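Local structure of DNA photolyase (4U63) at residues P311-K316 with S398-W403; S370-I373 with L377-W380; W403-V406 with D412-P415. The protein is a class III photolyase that uses bound FAD and a methenyltetrahydrofolate antenna to repair, by light, cyclobutane pyrimidine dimers in ultraviolet-damaged DNA. All blocks are in the same frame, centred on the assembly; numbering follows the deposited sequence.

Contact 1 of 3, residues P311-K316 with S398-W403; sequences PELGEK and SNAANW. With FAD (flavin-adenine dinucleotide), chain C.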
loop_
_atom_site.group_PDB
_atom_site.type_symbol
_atom_site.label_atom_id
_atom_site.label_comp_id
_atom_site.label_asym_id
_atom_site.label_seq_id
_atom_site.Cartn_x
_atom_site.Cartn_y
_atom_site.Cartn_z
ATOM N N PRO A 311 -7.733 -6.737 14.571
ATOM C CA PRO A 311 -7.535 -5.294 14.372
ATOM C C PRO A 311 -6.219 -4.732 14.908
ATOM O O PRO A 311 -5.774 -3.686 14.422
ATOM C CB PRO A 311 -8.733 -4.680 15.098
ATOM C CG PRO A 311 -9.784 -5.729 14.983
ATOM C CD PRO A 311 -9.045 -7.020 15.179
ATOM N N GLU A 312 -5.605 -5.417 15.881
ATOM C CA GLU A 312 -4.334 -4.995 16.465
ATOM C C GLU A 312 -3.112 -5.521 15.680
ATOM O O GLU A 312 -1.994 -5.512 16.187
ATOM C CB GLU A 312 -4.281 -5.428 17.946
ATOM C CG GLU A 312 -5.355 -4.767 18.803
ATOM C CD GLU A 312 -5.508 -5.399 20.178
ATOM O OE1 GLU A 312 -5.803 -6.618 20.276
ATOM O OE2 GLU A 312 -5.346 -4.671 21.177
ATOM N N LEU A 313 -3.331 -5.959 14.428
ATOM C CA LEU A 313 -2.268 -6.509 13.561
ATOM C C LEU A 313 -1.009 -5.638 13.454
ATOM O O LEU A 313 0.104 -6.160 13.343
ATOM C CB LEU A 313 -2.824 -6.783 12.155
ATOM C CG LEU A 313 -1.992 -7.606 11.181
ATOM C CD1 LEU A 313 -1.824 -9.039 11.666
ATOM C CD2 LEU A 313 -2.635 -7.579 9.798
ATOM N N GLY A 314 -1.177 -4.322 13.493
ATOM C CA GLY A 314 -0.022 -3.419 13.430
ATOM C C GLY A 314 0.701 -3.120 14.734
ATOM O O GLY A 314 1.760 -2.486 14.709
ATOM N N GLU A 315 0.148 -3.562 15.868
ATOM C CA GLU A 315 0.711 -3.240 17.197
ATOM C C GLU A 315 0.933 -4.427 18.151
ATOM O O GLU A 315 1.811 -4.350 19.013
ATOM C CB GLU A 315 -0.166 -2.191 17.888
ATOM C CG GLU A 315 0.254 -1.863 19.315
ATOM C CD GLU A 315 1.724 -1.498 19.441
ATOM O OE1 GLU A 315 2.236 -0.720 18.604
ATOM O OE2 GLU A 315 2.367 -1.991 20.391
ATOM N N LYS A 316 0.154 -5.502 18.021
ATOM C CA LYS A 316 0.315 -6.679 18.893
ATOM C C LYS A 316 0.696 -7.908 18.087
ATOM O O LYS A 316 0.241 -8.076 16.956
ATOM C CB LYS A 316 -0.973 -6.961 19.669
ATOM C CG LYS A 316 -1.352 -5.890 20.679
ATOM C CD LYS A 316 -2.388 -6.434 21.655
ATOM C CE LYS A 316 -2.788 -5.401 22.693
ATOM N NZ LYS A 316 -3.990 -5.839 23.459
ATOM N N SER A 398 -1.711 -4.573 4.643
ATOM C CA SER A 398 -0.600 -5.282 4.000
ATOM C C SER A 398 0.748 -5.066 4.661
ATOM O O SER A 398 1.548 -5.988 4.744
ATOM C CB SER A 398 -0.516 -4.932 2.524
ATOM O OG SER A 398 -1.723 -5.239 1.873
ATOM N N ASN A 399 1.001 -3.853 5.139
ATOM C CA ASN A 399 2.258 -3.570 5.814
ATOM C C ASN A 399 2.364 -4.403 7.104
ATOM O O ASN A 399 3.295 -5.197 7.272
ATOM C CB ASN A 399 2.373 -2.072 6.096
ATOM C CG ASN A 399 3.784 -1.635 6.431
ATOM O OD1 ASN A 399 4.764 -2.202 5.949
ATOM N ND2 ASN A 399 3.893 -0.604 7.262
ATOM N N ALA A 400 1.380 -4.250 7.983
ATOM C CA ALA A 400 1.340 -5.003 9.241
ATOM C C ALA A 400 1.412 -6.514 9.038
ATOM O O ALA A 400 2.196 -7.200 9.688
ATOM C CB ALA A 400 0.079 -4.656 10.029
ATOM N N ALA A 401 0.586 -7.025 8.126
ATOM C CA ALA A 401 0.536 -8.474 7.884
ATOM C C ALA A 401 1.886 -9.012 7.440
ATOM O O ALA A 401 2.359 -10.024 7.938
ATOM C CB ALA A 401 -0.516 -8.812 6.850
ATOM N N ASN A 402 2.506 -8.337 6.472
ATOM C CA ASN A 402 3.788 -8.808 5.954
ATOM C C ASN A 402 4.909 -8.741 6.985
ATOM O O ASN A 402 5.701 -9.664 7.083
ATOM C CB ASN A 402 4.156 -8.086 4.650
ATOM C CG ASN A 402 3.399 -8.639 3.454
ATOM O OD1 ASN A 402 3.787 -9.666 2.900
ATOM N ND2 ASN A 402 2.322 -7.980 3.060
ATOM N N TRP A 403 4.964 -7.667 7.762
ATOM C CA TRP A 403 5.927 -7.595 8.872
ATOM C C TRP A 403 5.742 -8.751 9.866
ATOM O O TRP A 403 6.724 -9.380 10.284
ATOM C CB TRP A 403 5.855 -6.241 9.582
ATOM C CG TRP A 403 6.625 -5.176 8.850
ATOM C CD1 TRP A 403 6.131 -4.256 7.984
ATOM C CD2 TRP A 403 8.032 -4.957 8.921
ATOM N NE1 TRP A 403 7.154 -3.460 7.498
ATOM C CE2 TRP A 403 8.334 -3.880 8.057
ATOM C CE3 TRP A 403 9.077 -5.581 9.627
ATOM C CZ2 TRP A 403 9.626 -3.400 7.897
ATOM C CZ3 TRP A 403 10.359 -5.113 9.467
ATOM C CH2 TRP A 403 10.629 -4.028 8.600
HETATM P PA FAD C . 2.669 -6.879 -8.111
HETATM O O1A FAD C . 3.640 -8.013 -8.059
HETATM O O2A FAD C . 2.369 -6.248 -9.430
HETATM O O5B FAD C . 1.338 -7.390 -7.374
HETATM C C5B FAD C . 0.045 -6.848 -7.670
HETATM C C4B FAD C . -0.662 -6.356 -6.416
HETATM O O4B FAD C . -0.858 -7.416 -5.482
HETATM C C3B FAD C . 0.108 -5.297 -5.662
HETATM O O3B FAD C . -0.031 -3.998 -6.260
HETATM C C2B FAD C . -0.488 -5.409 -4.276
HETATM O O2B FAD C . -1.722 -4.696 -4.174
HETATM C C1B FAD C . -0.761 -6.887 -4.150
HETATM N N9A FAD C . 0.307 -7.641 -3.455
HETATM C C8A FAD C . 1.361 -8.239 -4.038
HETATM N N7A FAD C . 2.130 -8.870 -3.128
HETATM C C5A FAD C . 1.550 -8.694 -1.921
HETATM C C6A FAD C . 1.862 -9.097 -0.547
HETATM N N6A FAD C . 2.960 -9.837 -0.290
HETATM N N1A FAD C . 1.012 -8.694 0.424
HETATM C C2A FAD C . -0.082 -7.943 0.158
HETATM N N3A FAD C . -0.418 -7.545 -1.087
HETATM C C4A FAD C . 0.352 -7.885 -2.140
HETATM N N1 FAD C . 2.048 -3.967 -0.029
HETATM C C2 FAD C . 1.253 -2.874 0.005
HETATM O O2 FAD C . 0.399 -2.760 -0.902
HETATM N N3 FAD C . 1.363 -1.937 0.979
HETATM C C4 FAD C . 2.275 -2.039 1.980
HETATM O O4 FAD C . 2.363 -1.174 2.890
HETATM C C4X FAD C . 3.184 -3.203 1.996
HETATM N N5 FAD C . 4.151 -3.384 2.942
HETATM C C5X FAD C . 4.948 -4.492 2.927
HETATM C C6 FAD C . 5.914 -4.694 3.905
HETATM C C7 FAD C . 6.744 -5.819 3.891
HETATM C C7M FAD C . 7.790 -6.019 4.964
HETATM C C8 FAD C . 6.606 -6.820 2.811
HETATM C C8M FAD C . 7.472 -8.059 2.747
HETATM C C9 FAD C . 5.658 -6.626 1.842
HETATM C C9A FAD C . 4.812 -5.513 1.840
HETATM N N10 FAD C . 3.833 -5.317 0.822
HETATM C C10 FAD C . 3.009 -4.180 0.891
HETATM C "C1'" FAD C . 3.593 -6.305 -0.238
HETATM C "C2'" FAD C . 4.324 -6.193 -1.558
HETATM O "O2'" FAD C . 5.733 -6.127 -1.315
HETATM C "C3'" FAD C . 3.845 -5.012 -2.381
HETATM O "O3'" FAD C . 2.433 -5.057 -2.559
HETATM C "C4'" FAD C . 4.540 -5.044 -3.742
HETATM O "O4'" FAD C . 5.929 -4.776 -3.563
HETATM C "C5'" FAD C . 3.919 -4.002 -4.650
HETATM O "O5'" FAD C . 4.540 -3.981 -5.944
HETATM P P FAD C . 3.628 -4.251 -7.239
HETATM O O1P FAD C . 4.486 -4.093 -8.445
HETATM O O2P FAD C . 2.396 -3.391 -7.198
HETATM O O3P FAD C . 3.209 -5.788 -7.036
#

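Contact 2 of 3, residues S370-I373 with L377-W380; sequences SFLI and LIDW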
loop_
_atom_site.group_PDB
_atom_site.type_symbol
_atom_site.label_atom_id
_atom_site.label_comp_id
_atom_site.label_asym_id
_atom_site.label_seq_id
_atom_site.Cartn_x
_atom_site.Cartn_y
_atom_site.Cartn_z
ATOM N N SER A 370 13.582 -8.996 7.340
ATOM C CA SER A 370 14.278 -10.052 8.048
ATOM C C SER A 370 15.611 -9.561 8.628
ATOM O O SER A 370 15.972 -9.909 9.757
ATOM C CB SER A 370 14.498 -11.263 7.136
ATOM O OG SER A 370 15.056 -12.331 7.878
ATOM N N PHE A 371 16.342 -8.743 7.873
ATOM C CA PHE A 371 17.594 -8.214 8.388
ATOM C C PHE A 371 17.388 -7.404 9.680
ATOM O O PHE A 371 18.150 -7.550 10.643
ATOM C CB PHE A 371 18.300 -7.358 7.356
ATOM C CG PHE A 371 19.707 -7.018 7.740
ATOM C CD1 PHE A 371 20.738 -7.906 7.479
ATOM C CD2 PHE A 371 20.004 -5.824 8.390
ATOM C CE1 PHE A 371 22.035 -7.618 7.839
ATOM C CE2 PHE A 371 21.311 -5.523 8.751
ATOM C CZ PHE A 371 22.329 -6.421 8.476
ATOM N N LEU A 372 16.356 -6.565 9.699
ATOM C CA LEU A 372 16.053 -5.761 10.883
ATOM C C LEU A 372 15.695 -6.615 12.099
ATOM O O LEU A 372 16.247 -6.435 13.182
ATOM C CB LEU A 372 14.894 -4.805 10.580
ATOM C CG LEU A 372 14.512 -3.841 11.699
ATOM C CD1 LEU A 372 15.664 -2.883 11.981
ATOM C CD2 LEU A 372 13.250 -3.081 11.348
ATOM N N ILE A 373 14.780 -7.557 11.890
ATOM C CA ILE A 373 14.207 -8.377 12.970
ATOM C C ILE A 373 15.204 -9.404 13.497
ATOM O O ILE A 373 15.323 -9.606 14.715
ATOM C CB ILE A 373 12.934 -9.106 12.459
ATOM C CG1 ILE A 373 11.850 -8.077 12.110
ATOM C CG2 ILE A 373 12.402 -10.114 13.483
ATOM C CD1 ILE A 373 10.784 -8.600 11.178
ATOM N N LEU A 377 17.996 -7.715 15.479
ATOM C CA LEU A 377 17.148 -7.996 16.637
ATOM C C LEU A 377 16.366 -6.764 17.092
ATOM O O LEU A 377 16.249 -6.498 18.296
ATOM C CB LEU A 377 17.997 -8.583 17.773
ATOM C CG LEU A 377 17.324 -9.681 18.585
ATOM C CD1 LEU A 377 17.078 -10.893 17.699
ATOM C CD2 LEU A 377 18.165 -10.057 19.791
ATOM N N ILE A 378 15.834 -6.020 16.124
ATOM C CA ILE A 378 15.084 -4.799 16.399
ATOM C C ILE A 378 13.605 -5.057 16.197
ATOM O O ILE A 378 13.210 -5.733 15.241
ATOM C CB ILE A 378 15.553 -3.645 15.501
ATOM C CG1 ILE A 378 16.931 -3.167 15.957
ATOM C CG2 ILE A 378 14.571 -2.486 15.541
ATOM C CD1 ILE A 378 17.567 -2.180 15.012
ATOM N N ASP A 379 12.800 -4.519 17.112
ATOM C CA ASP A 379 11.340 -4.665 17.102
ATOM C C ASP A 379 10.741 -4.401 15.717
ATOM O O ASP A 379 10.935 -3.332 15.141
ATOM C CB ASP A 379 10.756 -3.682 18.134
ATOM C CG ASP A 379 9.278 -3.884 18.400
ATOM O OD1 ASP A 379 8.568 -4.515 17.597
ATOM O OD2 ASP A 379 8.820 -3.386 19.445
ATOM N N TRP A 380 10.025 -5.387 15.187
ATOM C CA TRP A 380 9.404 -5.264 13.857
ATOM C C TRP A 380 8.492 -4.036 13.718
ATOM O O TRP A 380 8.345 -3.489 12.627
ATOM C CB TRP A 380 8.637 -6.535 13.481
ATOM C CG TRP A 380 7.498 -6.918 14.376
ATOM C CD1 TRP A 380 7.541 -7.794 15.418
ATOM C CD2 TRP A 380 6.137 -6.472 14.286
ATOM N NE1 TRP A 380 6.306 -7.913 15.993
ATOM C CE2 TRP A 380 5.423 -7.111 15.325
ATOM C CE3 TRP A 380 5.457 -5.586 13.441
ATOM C CZ2 TRP A 380 4.059 -6.903 15.536
ATOM C CZ3 TRP A 380 4.093 -5.379 13.654
ATOM C CH2 TRP A 380 3.412 -6.038 14.694
#

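Contact 3 of 3, residues W403-V406 with D412-P415; sequences WQWV and DASP. With FAD (flavin-adenine dinucleotide), chain C.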
loop_
_atom_site.group_PDB
_atom_site.type_symbol
_atom_site.label_atom_id
_atom_site.label_comp_id
_atom_site.label_asym_id
_atom_site.label_seq_id
_atom_site.Cartn_x
_atom_site.Cartn_y
_atom_site.Cartn_z
ATOM N N TRP A 403 4.964 -7.667 7.762
ATOM C CA TRP A 403 5.927 -7.595 8.872
ATOM C C TRP A 403 5.742 -8.751 9.866
ATOM O O TRP A 403 6.724 -9.380 10.284
ATOM C CB TRP A 403 5.855 -6.241 9.582
ATOM C CG TRP A 403 6.625 -5.176 8.850
ATOM C CD1 TRP A 403 6.131 -4.256 7.984
ATOM C CD2 TRP A 403 8.032 -4.957 8.921
ATOM N NE1 TRP A 403 7.154 -3.460 7.498
ATOM C CE2 TRP A 403 8.334 -3.880 8.057
ATOM C CE3 TRP A 403 9.077 -5.581 9.627
ATOM C CZ2 TRP A 403 9.626 -3.400 7.897
ATOM C CZ3 TRP A 403 10.359 -5.113 9.467
ATOM C CH2 TRP A 403 10.629 -4.028 8.600
ATOM N N GLN A 404 4.494 -9.052 10.225
ATOM C CA GLN A 404 4.231 -10.167 11.148
ATOM C C GLN A 404 4.672 -11.525 10.585
ATOM O O GLN A 404 5.215 -12.351 11.323
ATOM C CB GLN A 404 2.765 -10.203 11.585
ATOM C CG GLN A 404 2.391 -9.028 12.484
ATOM C CD GLN A 404 1.835 -9.439 13.850
ATOM O OE1 GLN A 404 2.248 -10.434 14.432
ATOM N NE2 GLN A 404 0.916 -8.651 14.363
ATOM N N TRP A 405 4.463 -11.751 9.288
ATOM C CA TRP A 405 4.917 -13.009 8.659
ATOM C C TRP A 405 6.437 -13.123 8.693
ATOM O O TRP A 405 6.971 -14.173 9.031
ATOM C CB TRP A 405 4.409 -13.147 7.220
ATOM C CG TRP A 405 2.945 -13.447 7.116
ATOM C CD1 TRP A 405 2.212 -14.312 7.900
ATOM C CD2 TRP A 405 2.029 -12.905 6.166
ATOM N NE1 TRP A 405 0.902 -14.324 7.491
ATOM C CE2 TRP A 405 0.759 -13.475 6.431
ATOM C CE3 TRP A 405 2.151 -11.997 5.108
ATOM C CZ2 TRP A 405 -0.371 -13.150 5.687
ATOM C CZ3 TRP A 405 1.024 -11.677 4.377
ATOM C CH2 TRP A 405 -0.219 -12.255 4.665
ATOM N N VAL A 406 7.135 -12.034 8.367
ATOM C CA VAL A 406 8.600 -12.051 8.428
ATOM C C VAL A 406 9.079 -12.299 9.875
ATOM O O VAL A 406 10.067 -13.005 10.095
ATOM C CB VAL A 406 9.226 -10.765 7.850
ATOM C CG1 VAL A 406 10.748 -10.819 7.966
ATOM C CG2 VAL A 406 8.843 -10.603 6.386
ATOM N N ASP A 412 1.134 -18.644 7.749
ATOM C CA ASP A 412 1.963 -18.448 6.556
ATOM C C ASP A 412 3.334 -17.832 6.858
ATOM O O ASP A 412 4.102 -17.523 5.927
ATOM C CB ASP A 412 1.190 -17.604 5.538
ATOM C CG ASP A 412 -0.008 -18.353 4.971
ATOM O OD1 ASP A 412 0.207 -19.303 4.196
ATOM O OD2 ASP A 412 -1.159 -18.003 5.297
ATOM N N ALA A 413 3.646 -17.669 8.143
ATOM C CA ALA A 413 4.933 -17.133 8.559
ATOM C C ALA A 413 6.022 -18.165 8.375
ATOM O O ALA A 413 5.803 -19.357 8.565
ATOM C CB ALA A 413 4.894 -16.699 10.015
ATOM N N SER A 414 7.203 -17.687 8.008
ATOM C CA SER A 414 8.394 -18.499 8.043
ATOM C C SER A 414 8.756 -18.625 9.532
ATOM O O SER A 414 8.694 -17.626 10.256
ATOM C CB SER A 414 9.526 -17.823 7.272
ATOM O OG SER A 414 10.706 -18.605 7.304
ATOM N N PRO A 415 9.125 -19.836 9.995
ATOM C CA PRO A 415 9.530 -19.978 11.401
ATOM C C PRO A 415 10.679 -19.035 11.741
ATOM O O PRO A 415 11.511 -18.749 10.882
ATOM C CB PRO A 415 9.972 -21.441 11.499
ATOM C CG PRO A 415 9.286 -22.128 10.376
ATOM C CD PRO A 415 9.204 -21.121 9.272
HETATM P PA FAD C . 2.669 -6.879 -8.111
HETATM O O1A FAD C . 3.640 -8.013 -8.059
HETATM O O2A FAD C . 2.369 -6.248 -9.430
HETATM O O5B FAD C . 1.338 -7.390 -7.374
HETATM C C5B FAD C . 0.045 -6.848 -7.670
HETATM C C4B FAD C . -0.662 -6.356 -6.416
HETATM O O4B FAD C . -0.858 -7.416 -5.482
HETATM C C3B FAD C . 0.108 -5.297 -5.662
HETATM O O3B FAD C . -0.031 -3.998 -6.260
HETATM C C2B FAD C . -0.488 -5.409 -4.276
HETATM O O2B FAD C . -1.722 -4.696 -4.174
HETATM C C1B FAD C . -0.761 -6.887 -4.150
HETATM N N9A FAD C . 0.307 -7.641 -3.455
HETATM C C8A FAD C . 1.361 -8.239 -4.038
HETATM N N7A FAD C . 2.130 -8.870 -3.128
HETATM C C5A FAD C . 1.550 -8.694 -1.921
HETATM C C6A FAD C . 1.862 -9.097 -0.547
HETATM N N6A FAD C . 2.960 -9.837 -0.290
HETATM N N1A FAD C . 1.012 -8.694 0.424
HETATM C C2A FAD C . -0.082 -7.943 0.158
HETATM N N3A FAD C . -0.418 -7.545 -1.087
HETATM C C4A FAD C . 0.352 -7.885 -2.140
HETATM N N1 FAD C . 2.048 -3.967 -0.029
HETATM C C2 FAD C . 1.253 -2.874 0.005
HETATM O O2 FAD C . 0.399 -2.760 -0.902
HETATM N N3 FAD C . 1.363 -1.937 0.979
HETATM C C4 FAD C . 2.275 -2.039 1.980
HETATM O O4 FAD C . 2.363 -1.174 2.890
HETATM C C4X FAD C . 3.184 -3.203 1.996
HETATM N N5 FAD C . 4.151 -3.384 2.942
HETATM C C5X FAD C . 4.948 -4.492 2.927
HETATM C C6 FAD C . 5.914 -4.694 3.905
HETATM C C7 FAD C . 6.744 -5.819 3.891
HETATM C C7M FAD C . 7.790 -6.019 4.964
HETATM C C8 FAD C . 6.606 -6.820 2.811
HETATM C C8M FAD C . 7.472 -8.059 2.747
HETATM C C9 FAD C . 5.658 -6.626 1.842
HETATM C C9A FAD C . 4.812 -5.513 1.840
HETATM N N10 FAD C . 3.833 -5.317 0.822
HETATM C C10 FAD C . 3.009 -4.180 0.891
HETATM C "C1'" FAD C . 3.593 -6.305 -0.238
HETATM C "C2'" FAD C . 4.324 -6.193 -1.558
HETATM O "O2'" FAD C . 5.733 -6.127 -1.315
HETATM C "C3'" FAD C . 3.845 -5.012 -2.381
HETATM O "O3'" FAD C . 2.433 -5.057 -2.559
HETATM C "C4'" FAD C . 4.540 -5.044 -3.742
HETATM O "O4'" FAD C . 5.929 -4.776 -3.563
HETATM C "C5'" FAD C . 3.919 -4.002 -4.650
HETATM O "O5'" FAD C . 4.540 -3.981 -5.944
HETATM P P FAD C . 3.628 -4.251 -7.239
HETATM O O1P FAD C . 4.486 -4.093 -8.445
HETATM O O2P FAD C . 2.396 -3.391 -7.198
HETATM O O3P FAD C . 3.209 -5.788 -7.036
HETATM O O HOH W 1 -1.182 -16.654 7.666
HETATM O O HOH W 2 10.432 -15.688 10.980
#

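Contact 1 of 3, residues P311-K316 with S398-W403
The indole of Trp403 receives the flavin methyl C7M of FAD over one face, 3.6 Å above the ring plane and offset toward the rim, while the backbone carbonyl carbon of Asn399 lies in plane at its edge. Phe387 also meets the indole edge-to-face. The amide of Asn402 is gripped at both ends by the adenine: ND2 donates to FAD N1A over 3.0 Å, at 166°, and OD1 accepts from FAD N6A over 3.3 Å. A further hydrogen bond from Asn402 ND2 to Ser398 O (2.7 Å) fixes the rotation of the amide. Ser398 O is thereby held twice, since Asn402 N reaches it from the opposite face of its plane. With CB of Asn402 also pressed on the flavin at C8, this side chain sits between the two ring systems, and the folded FAD is the hallmark of the photolyase/cryptochrome family. Asn399 OD1 stands 3.3 Å from FAD N5, as in other dimer photolyases, and its ND2 is anchored on Glu384 O. The position of Trp403 against the flavin is consistent with its being the proximal member of the tryptophan triad used in photoreduction. The opposite side of helix 398-407 is backed by the loop 311-316. Leu313 has CG anti to its own nitrogen (chi1 -168°), which swings the branch onto the helix: CG lies 3.8 Å from Ala400 CB, and CD2 rests against Ala401, 3.7 Å from its N and about as near its CB. Gly314 CA meets Ala400 CB at 3.6 Å.

Contact 2 of 3, residues S370-I373 with L377-W380
Leu372 lays its CD1 branch over the root of Ile378, 3.6 Å from CB, and the two side chains cross at about a right angle. Between the backbones, Ile378 N donates to Leu372 O over 3.0 Å at a nearly straight 167°. The bond spans six residues, one more than the long bond of a Schellman motif, and goes with a wider pi-type turn at 371-373. Leu377, left-handed with positive phi, ends helix 362-375 and sets its CA 3.1 Å from Ile373 O in a CA-H...O contact. Ile373 and Trp380 run alongside each other, pointing the same way, with CD1 of the isoleucine 3.8 Å from Trp380 CB. The Trp380 ring leaves this pair because chi1, 61°, places CG between the backbone nitrogen and the carbonyl carbon; its NE1 is hydrogen-bonded to Asn317 OD1. Asp379 N-caps helix 380-390 and forms a salt bridge with Arg381. Trp380 also packs beside Trp403 and is probably the middle tryptophan of the photoreduction triad. Chemically the contact is a set of aliphatic overlaps with one nearly straight backbone bond, which satisfies a helix-end carbonyl amid buried side chains and fixes the path of the connection.

Contact 3 of 3, residues W403-V406 with D412-P415
Trp405 gives up the most surface here, to Asp412 and Ala413. The CB of Asp412 sits over the five-membered ring in a CH-pi contact, 4.2 Å from its centroid and 28° off the normal. Both side chains point the same way, but the carboxylate is turned nearly perpendicular to the indole, 89° between planes. Water joins their polar ends: one molecule accepts from Trp405 NE1 (3.1 Å) and from Asp412 N, and donates to Asp412 OD2 at 2.7 Å. That same OD2 accepts from Tyr168 N, and so has two donors. Ala413 sets its methyl against the helix backbone, with CB 3.4 Å from Trp405 O and more loosely beside the indole CD1. A second water donates to Val406 O (2.8 Å) and to Ser414 O, bridging two carbonyls that could not bond to each other directly. Trp405 is further packed by Trp299, edge-to-face, and by Phe302 and Leu306 of helix 287-309. The loop 412-415 packs back on the C-terminal part of helix 398-407 through side-chain contacts and two bridging waters, within the helical FAD-binding domain of the photolyase fold, on the helix whose residues Ser398, Asn399, Asn402 and Trp403 line the FAD pocket.

How the contacts relate
From the N terminus, the loop 311-316 leaves helix 287-309 and is met again more than eighty residues later by helix 398-407, where contact 1 closes a long loop. Contact 2 lies within that loop and closes a short turn of its own, joining helix 362-375 to helix 380-390. Contact 3 follows in series, opening on Trp403, where contact 1 ends, and bringing the chain back as 412-415. Gln404 binds contact 3 to contact 1 through hydrogen bonds from NE2 to Leu313 O and Lys316 O. Trp380 of contact 2 packs against Leu313, Gln404 and Trp403, so the three contacts form one continuous region beside FAD.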